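PDB 6G44: putative major capsid protein from Cafeteriavirus-dependent mavirus, which probably assembles as trimers of double jelly-roll subunits to build the icosahedral shell of the virophage mavirus. Local coordinates for residues C[84-89]-C[246-251]. Numbering follows the deposited sequence.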
ATOM      1  N   LYS C  84      -1.439  28.912  23.753  1.00 15.22           N
ATOM      2  CA  LYS C  84      -1.169  30.352  23.871  1.00 16.28           C
ATOM      3  C   LYS C  84       0.178  30.723  23.274  1.00 16.56           C
ATOM      4  O   LYS C  84       1.043  29.863  23.057  1.00 16.12           O
ATOM      5  CB  LYS C  84      -1.194  30.770  25.346  1.00 17.58           C
ATOM      6  CG  LYS C  84      -2.495  30.441  26.053  1.00 20.66           C
ATOM      7  CD  LYS C  84      -2.415  30.815  27.533  1.00 24.12           C
ATOM      8  CE  LYS C  84      -3.430  30.056  28.357  1.00 28.57           C
ATOM      9  NZ  LYS C  84      -3.057  29.990  29.808  1.00 32.69           N
ATOM     10  N   ASN C  85       0.341  32.035  23.037  1.00 16.21           N
ATOM     11  CA  ASN C  85       1.591  32.656  22.521  1.00 17.01           C
ATOM     12  C   ASN C  85       1.718  32.553  20.998  1.00 16.26           C
ATOM     13  O   ASN C  85       2.820  32.670  20.461  1.00 16.75           O
ATOM     14  CB  ASN C  85       2.876  32.119  23.188  1.00 17.65           C
ATOM     15  CG  ASN C  85       2.866  32.244  24.703  1.00 18.42           C
ATOM     16  OD1 ASN C  85       2.124  33.065  25.271  1.00 20.65           O
ATOM     17  ND2 ASN C  85       3.661  31.412  25.364  1.00 19.65           N
ATOM     18  N   ILE C  86       0.587  32.402  20.309  1.00 16.64           N
ATOM     19  CA  ILE C  86       0.554  32.359  18.855  1.00 16.69           C
ATOM     20  C   ILE C  86       0.482  33.774  18.314  1.00 16.94           C
ATOM     21  O   ILE C  86      -0.414  34.520  18.671  1.00 17.37           O
ATOM     22  CB  ILE C  86      -0.671  31.572  18.343  1.00 16.95           C
ATOM     23  CG1 ILE C  86      -0.717  30.158  18.945  1.00 17.08           C
ATOM     24  CG2 ILE C  86      -0.660  31.490  16.817  1.00 16.88           C
ATOM     25  CD1 ILE C  86      -2.033  29.464  18.702  1.00 17.47           C
ATOM     26  N   LEU C  87       1.401  34.114  17.412  1.00 16.68           N
ATOM     27  CA  LEU C  87       1.402  35.443  16.770  1.00 17.91           C
ATOM     28  C   LEU C  87       0.011  35.787  16.262  1.00 18.49           C
ATOM     29  O   LEU C  87      -0.672  34.969  15.643  1.00 17.05           O
ATOM     30  CB  LEU C  87       2.417  35.494  15.622  1.00 18.71           C
ATOM     31  CG  LEU C  87       2.647  36.885  15.001  1.00 20.40           C
ATOM     32  CD1 LEU C  87       3.424  37.781  15.948  1.00 22.06           C
ATOM     33  CD2 LEU C  87       3.388  36.732  13.681  1.00 20.60           C
ATOM     34  N   ALA C  88      -0.444  37.019  16.509  1.00 19.44           N
ATOM     35  CA  ALA C  88      -1.759  37.428  16.069  1.00 20.87           C
ATOM     36  C   ALA C  88      -1.884  37.298  14.556  1.00 20.89           C
ATOM     37  O   ALA C  88      -0.908  37.457  13.842  1.00 22.20           O
ATOM     38  CB  ALA C  88      -2.028  38.870  16.501  1.00 21.92           C
ATOM     39  N   ASP C  89      -3.095  36.994  14.093  1.00 23.63           N
ATOM     40  CA  ASP C  89      -3.409  36.823  12.657  1.00 26.17           C
ATOM     41  C   ASP C  89      -2.792  35.566  12.026  1.00 25.39           C
ATOM     42  O   ASP C  89      -2.661  35.490  10.811  1.00 27.04           O
ATOM     43  CB  ASP C  89      -3.062  38.076  11.817  1.00 31.17           C
ATOM     44  CG  ASP C  89      -3.744  39.332  12.339  1.00 36.04           C
ATOM     45  OD1 ASP C  89      -4.982  39.289  12.547  1.00 40.39           O
ATOM     46  OD2 ASP C  89      -3.042  40.351  12.548  1.00 41.37           O
ATOM     47  N   ASP C 246       6.733  23.550  13.472  1.00 12.39           N
ATOM     48  CA  ASP C 246       7.867  24.400  13.818  1.00 14.10           C
ATOM     49  C   ASP C 246       7.883  25.731  13.110  1.00 14.87           C
ATOM     50  O   ASP C 246       8.723  26.557  13.472  1.00 17.85           O
ATOM     51  CB  ASP C 246       9.156  23.599  13.615  1.00 14.49           C
ATOM     52  CG  ASP C 246       9.195  22.391  14.523  1.00 15.36           C
ATOM     53  OD1 ASP C 246       9.435  22.592  15.753  1.00 17.63           O
ATOM     54  OD2 ASP C 246       8.879  21.257  14.074  1.00 13.54           O
ATOM     55  N   ASP C 247       6.992  25.962  12.139  1.00 14.21           N
ATOM     56  CA  ASP C 247       6.873  27.259  11.483  1.00 14.48           C
ATOM     57  C   ASP C 247       5.671  28.090  11.925  1.00 14.84           C
ATOM     58  O   ASP C 247       5.427  29.148  11.331  1.00 17.23           O
ATOM     59  CB  ASP C 247       6.999  27.164   9.956  1.00 14.77           C
ATOM     60  CG  ASP C 247       5.885  26.384   9.256  1.00 16.07           C
ATOM     61  OD1 ASP C 247       5.115  25.635   9.912  1.00 15.02           O
ATOM     62  OD2 ASP C 247       5.819  26.528   7.993  1.00 16.88           O
ATOM     63  N   VAL C 248       4.984  27.687  12.994  1.00 14.03           N
ATOM     64  CA  VAL C 248       4.014  28.584  13.640  1.00 14.21           C
ATOM     65  C   VAL C 248       4.817  29.689  14.322  1.00 14.64           C
ATOM     66  O   VAL C 248       5.780  29.422  15.019  1.00 16.14           O
ATOM     67  CB  VAL C 248       3.136  27.860  14.683  1.00 13.57           C
ATOM     68  CG1 VAL C 248       2.169  28.828  15.382  1.00 13.71           C
ATOM     69  CG2 VAL C 248       2.335  26.740  14.013  1.00 13.78           C
ATOM     70  N   LYS C 249       4.393  30.926  14.113  1.00 16.67           N
ATOM     71  CA  LYS C 249       5.109  32.072  14.674  1.00 17.85           C
ATOM     72  C   LYS C 249       4.607  32.393  16.089  1.00 17.68           C
ATOM     73  O   LYS C 249       3.414  32.222  16.411  1.00 17.10           O
ATOM     74  CB  LYS C 249       4.947  33.276  13.771  1.00 20.55           C
ATOM     75  CG  LYS C 249       5.541  33.100  12.380  1.00 23.48           C
ATOM     76  CD  LYS C 249       5.345  34.339  11.515  1.00 27.93           C
ATOM     77  CE  LYS C 249       6.100  34.212  10.198  1.00 31.31           C
ATOM     78  NZ  LYS C 249       5.693  35.249   9.207  1.00 35.54           N
ATOM     79  N   LEU C 250       5.541  32.878  16.909  1.00 18.21           N
ATOM     80  CA  LEU C 250       5.315  33.174  18.312  1.00 19.49           C
ATOM     81  C   LEU C 250       5.115  34.675  18.535  1.00 21.13           C
ATOM     82  O   LEU C 250       5.693  35.504  17.827  1.00 21.42           O
ATOM     83  CB  LEU C 250       6.522  32.726  19.141  1.00 20.34           C
ATOM     84  CG  LEU C 250       6.763  31.215  19.324  1.00 21.58           C
ATOM     85  CD1 LEU C 250       8.240  30.892  19.539  1.00 23.15           C
ATOM     86  CD2 LEU C 250       5.957  30.693  20.498  1.00 21.59           C
ATOM     87  N   VAL C 251       4.315  35.006  19.542  1.00 20.83           N
ATOM     88  CA  VAL C 251       4.182  36.380  20.066  0.50 21.13           C
ATOM     89  C   VAL C 251       5.577  36.877  20.441  1.00 22.43           C
ATOM     90  O   VAL C 251       6.420  36.086  20.908  1.00 21.14           O
ATOM     91  CB  VAL C 251       3.249  36.407  21.313  0.50 20.15           C
ATOM     92  CG1 VAL C 251       3.311  37.741  22.056  0.50 19.26           C
ATOM     93  CG2 VAL C 251       1.805  36.157  20.915  0.50 19.35           C
TER
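The carbonyl oxygen Asn-85 O takes one hydrogen bond and a weaker CA-H...O contact from the facing loop. Val-251 N gives Asn-85 O a nearly straight hydrogen bond of 2.9 Å (168° at the hydrogen), arriving well above the carbonyl plane, and Leu-250 CA makes the CA-H...O contact with Asn-85 O at 3.3 Å. A second bond runs the other way, from Leu-87 N to Lys-249 O at 2.9 Å, also from above the plane. The two bonds link the backbones around Ile-86 and Leu-250 in a single bridge, which illustrates how two irregular loops can borrow the bonding of a sheet without forming strands.

Side chains pack around this bridge. Leu-87 and Lys-249 lie alongside each other, Leu-87 CD2 lying 3.8 Å from Lys-249 CD; the lysine's extended chain lends its methylenes to Leu-87 and carries NZ beyond it. With Ile-86 CG2 set anti to the backbone N, this methyl meets Val-248 CG1 at 4.1 Å, both residues being buried.

Asn-85 ND2 adds a bond to Asp-256 O, further along the loop of 246-251. The bridge joins the loop after strand 74-84 to the one before strand 258-273, its antiparallel sheet partner, while Ile-86 rests on Val-196 of strand 195-205.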